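Local coordinates for protein polysaccharide deacetylase (PDB 4WCJ) that probably removes N-acetyl groups from the polysaccharide poly-beta-1,6-N-acetyl-D-glucosamine as a zinc-binding family 4 carbohydrate esterase, at residues Gly100-Tyr105 with Trp140-Glu145; His107-Leu112 with Ile117-Phe122; Val123-Val128 with Thr190-Glu195. All blocks are in the same frame, centred on the assembly; numbering follows the deposited sequence.

Contact 1: residues Gly100-Tyr105 with Trp140-Glu145; sequences GDLSVY and WEQIKE
Helices 102-114 and 140-148, neighbours on the outside of the beta-alpha barrel, are joined near their starts by Tyr105 and Gln142, with Glu145 and Leu102 at the borders. Gln142 lays its aliphatic part on the phenol: CG stands 3.6 Å from the Tyr105 ring centroid and 6° off the ring normal, a CH-pi contact almost over the middle of that face. The amide continues past the ring, tilted 31° from it, and meets Leu102, whose CD1 lies 3.3 Å from Gln142 OE1. That oxygen has its polar partner in Ser139 N, of the residue just before the helix, which helps to fix the amide's rotation, while Gln142 NE2 donates a hydrogen bond to a water 3.1 Å away that also makes a weak bond to Tyr105 OH.

With its CG anti to the backbone N (chi1 169°) and an extended chain, Glu145 brings its carboxylate to the ring edge. There Tyr105 OH donates to Glu145 OE2 over 2.7 Å, arriving from above the carboxylate plane. At the front of helix 102-114, Asp101 is the N-cap, its OD2 accepting from Ser103 N at 2.9 Å and from Ser103 OG at 2.6 Å. The contact thus joins two neighbouring outer helices of a beta-alpha barrel, one of them capped two residues after the zinc ligand Asp99.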
# COMPACT_ATOMS: atom_id res chain seq x y z
N GLY A 100 8.34 0.34 4.25
CA GLY A 100 8.80 -0.53 5.31
C GLY A 100 9.30 0.22 6.53
O GLY A 100 9.98 -0.35 7.38
N ASP A 101 8.95 1.51 6.61
CA ASP A 101 9.49 2.35 7.68
C ASP A 101 9.20 1.79 9.08
O ASP A 101 8.13 1.27 9.33
CB ASP A 101 8.93 3.77 7.58
CG ASP A 101 9.71 4.75 8.42
OD1 ASP A 101 10.81 5.17 7.97
OD2 ASP A 101 9.25 5.12 9.52
N LEU A 102 10.19 1.91 9.97
CA LEU A 102 10.05 1.45 11.34
C LEU A 102 8.84 2.07 12.04
O LEU A 102 8.24 1.45 12.92
CB LEU A 102 11.32 1.76 12.14
CG LEU A 102 11.32 1.36 13.61
CD1 LEU A 102 11.02 -0.14 13.76
CD2 LEU A 102 12.64 1.72 14.27
N SER A 103 8.48 3.29 11.65
CA SER A 103 7.37 3.97 12.32
C SER A 103 6.05 3.25 12.08
O SER A 103 5.13 3.42 12.86
CB SER A 103 7.24 5.43 11.86
OG SER A 103 6.85 5.51 10.50
N VAL A 104 5.94 2.47 11.00
CA VAL A 104 4.73 1.67 10.83
C VAL A 104 4.58 0.69 12.01
O VAL A 104 3.48 0.50 12.52
CB VAL A 104 4.73 0.90 9.48
CG1 VAL A 104 3.45 0.06 9.33
CG2 VAL A 104 4.86 1.88 8.33
N TYR A 105 5.69 0.09 12.44
CA TYR A 105 5.66 -0.79 13.60
C TYR A 105 5.53 -0.02 14.92
O TYR A 105 4.68 -0.34 15.75
CB TYR A 105 6.92 -1.65 13.65
CG TYR A 105 7.03 -2.52 14.88
CD1 TYR A 105 6.30 -3.70 14.98
CD2 TYR A 105 7.86 -2.17 15.93
CE1 TYR A 105 6.39 -4.50 16.12
CE2 TYR A 105 7.97 -2.97 17.06
CZ TYR A 105 7.24 -4.13 17.15
OH TYR A 105 7.34 -4.91 18.28
N TRP A 140 12.48 -8.00 10.00
CA TRP A 140 11.59 -9.12 9.70
C TRP A 140 10.83 -9.59 10.95
O TRP A 140 9.66 -9.96 10.85
CB TRP A 140 12.38 -10.27 9.09
CG TRP A 140 12.72 -9.98 7.66
CD1 TRP A 140 13.96 -9.74 7.14
CD2 TRP A 140 11.79 -9.84 6.58
NE1 TRP A 140 13.86 -9.50 5.79
CE2 TRP A 140 12.54 -9.53 5.42
CE3 TRP A 140 10.40 -9.93 6.48
CZ2 TRP A 140 11.94 -9.35 4.18
CZ3 TRP A 140 9.80 -9.74 5.24
CH2 TRP A 140 10.58 -9.46 4.11
N GLU A 141 11.46 -9.55 12.12
CA GLU A 141 10.76 -9.93 13.35
C GLU A 141 9.56 -9.02 13.58
O GLU A 141 8.50 -9.46 13.99
CB GLU A 141 11.69 -9.85 14.57
CG GLU A 141 12.80 -10.86 14.57
CD GLU A 141 13.52 -10.90 15.90
OE1 GLU A 141 14.27 -11.88 16.14
OE2 GLU A 141 13.34 -9.96 16.71
N GLN A 142 9.75 -7.74 13.30
CA GLN A 142 8.71 -6.76 13.53
C GLN A 142 7.57 -6.91 12.53
O GLN A 142 6.40 -6.82 12.90
CB GLN A 142 9.29 -5.35 13.49
CG GLN A 142 10.04 -4.98 14.78
CD GLN A 142 10.97 -3.79 14.61
OE1 GLN A 142 11.36 -3.46 13.49
NE2 GLN A 142 11.33 -3.16 15.72
N ILE A 143 7.90 -7.17 11.27
CA ILE A 143 6.87 -7.44 10.26
C ILE A 143 6.09 -8.71 10.62
O ILE A 143 4.85 -8.73 10.57
CB ILE A 143 7.51 -7.57 8.87
CG1 ILE A 143 7.99 -6.20 8.38
CG2 ILE A 143 6.51 -8.18 7.87
CD1 ILE A 143 8.93 -6.27 7.21
N LYS A 144 6.82 -9.76 11.00
CA LYS A 144 6.21 -11.01 11.41
C LYS A 144 5.24 -10.82 12.56
O LYS A 144 4.17 -11.43 12.58
CB LYS A 144 7.28 -12.04 11.78
CG LYS A 144 8.01 -12.63 10.58
CD LYS A 144 9.19 -13.48 11.00
CE LYS A 144 9.98 -13.95 9.79
NZ LYS A 144 11.09 -14.88 10.15
N GLU A 145 5.60 -9.99 13.53
CA GLU A 145 4.74 -9.76 14.69
C GLU A 145 3.44 -9.08 14.24
O GLU A 145 2.36 -9.39 14.73
CB GLU A 145 5.47 -8.92 15.74
CG GLU A 145 4.57 -8.42 16.85
CD GLU A 145 5.30 -7.55 17.86
OE1 GLU A 145 4.62 -6.97 18.73
OE2 GLU A 145 6.55 -7.45 17.79
O HOH W 1 10.67 -4.78 18.22

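Contact 2: residues His107-Leu112 with Ile117-Phe122; sequences HAFPVL and IPFLFF
Ile117, on the chain returning from helix 102-114, touches Leu112 with both backbone and side chain. Its N donates to Leu112 O at 2.9 Å, with an N-H...O angle of 160°, tying the returning chain to the last turns of the helix. The CG2 branch, anti to the backbone N, meets Leu112 CD2 at 3.7 Å, the two side chains crossing at about a right angle. Ile117 O is less well served: it is buried without a polar partner, its neighbour across the contact being Leu112 CB at 3.7 Å.

The strand begins at Phe119. Here chi1 of 61° sets CG between the backbone N and carbonyl carbon, and the ring comes to lie against the helix. Leu112 CD1 sits over one face, 3.7 Å from the ring centroid and 16° off the normal, displaced toward the rim near CD1: a CH-pi contact. At the far end of the same ring, Phe119 CZ approaches Phe109 CD1 at 4.1 Å. An alanine in place of Phe119 would probably open a gap beneath Leu112 CD1 and leave Phe109 without this aromatic neighbour.

Val111 and Leu112 also touch helix 55-67, and strand 119-123 pairs through Phe119 and Leu120 with the strands beside it. The contact is thus the return half of a beta-alpha-beta crossover, in which one backbone bond ties the returning chain to the helix and the side chains meet by apolar contact alone.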
# COMPACT_ATOMS: atom_id res chain seq x y z
N HIS A 107 4.70 3.18 15.66
CA HIS A 107 3.66 4.18 15.87
C HIS A 107 2.33 3.88 15.19
O HIS A 107 1.28 4.09 15.79
CB HIS A 107 4.17 5.55 15.40
CG HIS A 107 5.39 6.02 16.12
ND1 HIS A 107 5.48 6.05 17.50
CD2 HIS A 107 6.57 6.50 15.66
CE1 HIS A 107 6.67 6.53 17.85
NE2 HIS A 107 7.34 6.81 16.75
N ALA A 108 2.35 3.42 13.94
CA ALA A 108 1.10 3.13 13.24
C ALA A 108 0.40 1.89 13.79
O ALA A 108 -0.80 1.90 14.06
CB ALA A 108 1.35 2.97 11.74
N PHE A 109 1.17 0.82 13.97
CA PHE A 109 0.62 -0.47 14.39
C PHE A 109 -0.19 -0.44 15.70
O PHE A 109 -1.26 -1.06 15.76
CB PHE A 109 1.76 -1.50 14.50
CG PHE A 109 1.29 -2.89 14.90
CD1 PHE A 109 0.28 -3.53 14.19
CD2 PHE A 109 1.90 -3.56 15.94
CE1 PHE A 109 -0.14 -4.79 14.54
CE2 PHE A 109 1.49 -4.84 16.30
CZ PHE A 109 0.47 -5.46 15.60
N PRO A 110 0.30 0.25 16.76
CA PRO A 110 -0.52 0.29 17.98
C PRO A 110 -1.88 0.98 17.77
O PRO A 110 -2.88 0.53 18.32
CB PRO A 110 0.34 1.09 18.96
CG PRO A 110 1.74 0.87 18.48
CD PRO A 110 1.63 0.85 16.98
N VAL A 111 -1.88 2.04 16.97
CA VAL A 111 -3.11 2.75 16.62
C VAL A 111 -4.07 1.81 15.90
O VAL A 111 -5.25 1.73 16.25
CB VAL A 111 -2.83 3.99 15.72
CG1 VAL A 111 -4.12 4.57 15.19
CG2 VAL A 111 -2.04 5.05 16.48
N LEU A 112 -3.55 1.10 14.90
CA LEU A 112 -4.33 0.16 14.10
C LEU A 112 -4.83 -1.02 14.92
O LEU A 112 -5.96 -1.49 14.74
CB LEU A 112 -3.50 -0.35 12.93
CG LEU A 112 -3.17 0.74 11.91
CD1 LEU A 112 -1.97 0.34 11.04
CD2 LEU A 112 -4.39 1.05 11.05
N ILE A 117 -8.06 -2.35 12.97
CA ILE A 117 -8.10 -1.97 11.57
C ILE A 117 -7.02 -2.70 10.77
O ILE A 117 -5.82 -2.56 11.03
CB ILE A 117 -7.93 -0.44 11.40
CG1 ILE A 117 -9.15 0.28 11.97
CG2 ILE A 117 -7.73 -0.08 9.93
CD1 ILE A 117 -8.97 1.78 12.12
N PRO A 118 -7.45 -3.48 9.77
CA PRO A 118 -6.52 -4.18 8.89
C PRO A 118 -5.73 -3.19 8.04
O PRO A 118 -6.15 -2.04 7.87
CB PRO A 118 -7.43 -5.03 7.99
CG PRO A 118 -8.84 -4.81 8.50
CD PRO A 118 -8.84 -3.55 9.29
N PHE A 119 -4.59 -3.61 7.52
CA PHE A 119 -3.84 -2.77 6.60
C PHE A 119 -2.93 -3.60 5.71
O PHE A 119 -2.52 -4.71 6.06
CB PHE A 119 -3.04 -1.70 7.36
CG PHE A 119 -2.01 -2.25 8.32
CD1 PHE A 119 -2.39 -2.85 9.51
CD2 PHE A 119 -0.66 -2.11 8.04
CE1 PHE A 119 -1.45 -3.34 10.39
CE2 PHE A 119 0.29 -2.60 8.92
CZ PHE A 119 -0.10 -3.20 10.10
N LEU A 120 -2.62 -3.06 4.53
CA LEU A 120 -1.70 -3.70 3.61
C LEU A 120 -0.36 -2.96 3.68
O LEU A 120 -0.31 -1.75 3.48
CB LEU A 120 -2.25 -3.70 2.18
CG LEU A 120 -2.05 -4.95 1.32
CD1 LEU A 120 -2.76 -4.83 -0.04
CD2 LEU A 120 -0.58 -5.28 1.14
N PHE A 121 0.71 -3.69 3.96
CA PHE A 121 2.05 -3.11 4.11
C PHE A 121 2.91 -3.53 2.92
O PHE A 121 3.36 -4.69 2.87
CB PHE A 121 2.67 -3.59 5.42
CG PHE A 121 3.83 -2.76 5.92
CD1 PHE A 121 4.15 -1.53 5.34
CD2 PHE A 121 4.63 -3.25 6.96
CE1 PHE A 121 5.22 -0.79 5.82
CE2 PHE A 121 5.71 -2.50 7.42
CZ PHE A 121 6.00 -1.28 6.87
N PHE A 122 3.14 -2.60 1.99
CA PHE A 122 3.97 -2.88 0.83
C PHE A 122 5.44 -2.63 1.15
O PHE A 122 5.85 -1.48 1.27
CB PHE A 122 3.55 -2.01 -0.36
CG PHE A 122 2.15 -2.26 -0.85
CD1 PHE A 122 1.88 -3.31 -1.73
CD2 PHE A 122 1.10 -1.44 -0.46
CE1 PHE A 122 0.60 -3.52 -2.20
CE2 PHE A 122 -0.19 -1.65 -0.93
CZ PHE A 122 -0.44 -2.69 -1.80

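Contact 3: residues Val123-Val128 with Thr190-Glu195; sequences VIAGQV and TACLKE
Val123 and Leu193 meet through one methyl each, Val123 CG2 lying 4.0 Å from Leu193 CD2. The same Leu193 CD2 is 4.4 Å from Ala125 CB, and that CB is in turn 4.4 Å from Cys192 SG. These three approaches are all apolar, and the 136 Å² buried by the two segments together describes a light touch. Ala125 and Cys192 are also the residues whose CA atoms come nearest each other across the segments, at 7.0 Å, a spacing consistent with the small alanine side chain, whose CB points toward the helix.

The torsions explain which atoms arrive. Leu193 does not start out pointing straight at the loop; with CG anti to its carbonyl carbon (chi1 -72°), CD2 is carried across to both Val123 and Ala125. Cys192, one residue earlier on helix 179-197, turns its CB toward the loop, and with SG anti to the backbone N (chi1 -178°) the sulfur comes to Ala125 CB.

One shell further out, Trp140 of helix 140-148 touches Cys192, Leu193 and Val128, while Val154 and Leu156 of strand 152-156 also pack against Leu193. The loop itself is held by a tight turn, Gln127 N donating to Ile124 O at 2.8 Å, and by backbone bonds from Val123 to His157 and from Ile124 to Asp99, both zinc ligands. Val123 ends its strand with its side chain about 6 Å from the side chain of His157 and about 10 Å from the zinc ion. Such a loop, leaving the end of a parallel strand beside the metal and backed by an outer helix, is characteristic of the catalytic end of a beta-alpha barrel, here that of a family 4 carbohydrate esterase.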
# COMPACT_ATOMS: atom_id res chain seq x y z
N VAL A 123 6.23 -3.68 1.29
CA VAL A 123 7.62 -3.49 1.69
C VAL A 123 8.62 -3.65 0.55
O VAL A 123 8.43 -4.44 -0.38
CB VAL A 123 8.00 -4.45 2.84
CG1 VAL A 123 7.02 -4.27 4.01
CG2 VAL A 123 8.00 -5.92 2.40
N ILE A 124 9.68 -2.86 0.62
CA ILE A 124 10.85 -3.01 -0.22
C ILE A 124 11.65 -4.16 0.38
O ILE A 124 12.43 -3.97 1.31
CB ILE A 124 11.71 -1.75 -0.28
CG1 ILE A 124 10.84 -0.54 -0.62
CG2 ILE A 124 12.81 -1.92 -1.30
CD1 ILE A 124 11.51 0.77 -0.38
N ALA A 125 11.43 -5.36 -0.14
CA ALA A 125 11.85 -6.57 0.58
C ALA A 125 13.34 -6.61 0.82
O ALA A 125 13.78 -7.14 1.84
CB ALA A 125 11.38 -7.83 -0.17
N GLY A 126 14.13 -6.05 -0.10
CA GLY A 126 15.57 -6.04 0.04
C GLY A 126 16.13 -4.98 0.98
O GLY A 126 17.32 -4.97 1.27
N GLN A 127 15.27 -4.08 1.46
CA GLN A 127 15.70 -3.02 2.38
C GLN A 127 15.17 -3.25 3.79
O GLN A 127 15.49 -2.48 4.71
CB GLN A 127 15.26 -1.64 1.88
CG GLN A 127 15.93 -1.19 0.60
CD GLN A 127 17.44 -1.08 0.75
OE1 GLN A 127 17.95 -0.83 1.84
NE2 GLN A 127 18.16 -1.26 -0.36
N VAL A 128 14.37 -4.29 3.98
CA VAL A 128 13.90 -4.64 5.32
C VAL A 128 15.07 -4.95 6.25
O VAL A 128 16.02 -5.65 5.87
CB VAL A 128 12.93 -5.83 5.25
CG1 VAL A 128 12.66 -6.40 6.65
CG2 VAL A 128 11.64 -5.40 4.58
N THR A 190 9.21 -11.79 -4.48
CA THR A 190 8.18 -12.74 -4.06
C THR A 190 8.80 -13.93 -3.32
O THR A 190 8.25 -14.41 -2.32
CB THR A 190 7.33 -13.24 -5.25
OG1 THR A 190 8.16 -13.95 -6.19
CG2 THR A 190 6.68 -12.07 -5.94
N ALA A 191 9.95 -14.40 -3.81
CA ALA A 191 10.64 -15.53 -3.20
C ALA A 191 11.04 -15.17 -1.77
O ALA A 191 10.89 -15.97 -0.85
CB ALA A 191 11.87 -15.91 -4.01
N CYS A 192 11.54 -13.95 -1.61
CA CYS A 192 12.01 -13.49 -0.32
C CYS A 192 10.87 -13.39 0.70
O CYS A 192 11.02 -13.83 1.84
CB CYS A 192 12.71 -12.13 -0.47
SG CYS A 192 13.37 -11.50 1.08
N LEU A 193 9.73 -12.85 0.27
CA LEU A 193 8.57 -12.74 1.16
C LEU A 193 8.04 -14.13 1.51
O LEU A 193 7.57 -14.36 2.63
CB LEU A 193 7.47 -11.90 0.52
CG LEU A 193 7.76 -10.41 0.44
CD1 LEU A 193 6.61 -9.68 -0.27
CD2 LEU A 193 7.99 -9.86 1.82
N LYS A 194 8.11 -15.04 0.55
CA LYS A 194 7.67 -16.41 0.80
C LYS A 194 8.58 -17.06 1.83
O LYS A 194 8.11 -17.73 2.75
CB LYS A 194 7.67 -17.23 -0.50
CG LYS A 194 7.16 -18.66 -0.33
CD LYS A 194 5.64 -18.69 -0.27
CE LYS A 194 5.13 -20.11 -0.05
NZ LYS A 194 5.80 -21.10 -0.95
N GLU A 195 9.89 -16.86 1.69
CA GLU A 195 10.86 -17.43 2.62
C GLU A 195 10.64 -16.94 4.05
O GLU A 195 10.71 -17.71 4.99
CB GLU A 195 12.28 -17.10 2.19
CG GLU A 195 13.32 -17.63 3.16
CD GLU A 195 14.70 -17.05 2.92
OE1 GLU A 195 14.87 -16.29 1.94
OE2 GLU A 195 15.62 -17.36 3.71

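Contact 2 is nested within the chain closed by contact 1; both use helix 102-114, their centres about 10 Å apart. Gly100 CA packs against Phe121 CZ at 3.3 Å, so the loop leading into that helix also meets the strand of contact 2. Trp140 bridges contacts 1 and 3: its CH2 lies 3.5 Å from Leu193 CD2 and its CE2 3.4 Å from Val128 CG1. Contacts 2 and 3 follow one another along the chain, 18 Å apart between centres, through strand 119-123. The side chains of Val123, Leu102 and Phe119 stand about 7, 10 and 12 Å from that of the zinc ligand Asp99; of these Val123 is closest, although contact 1 begins at the residue after Asp99.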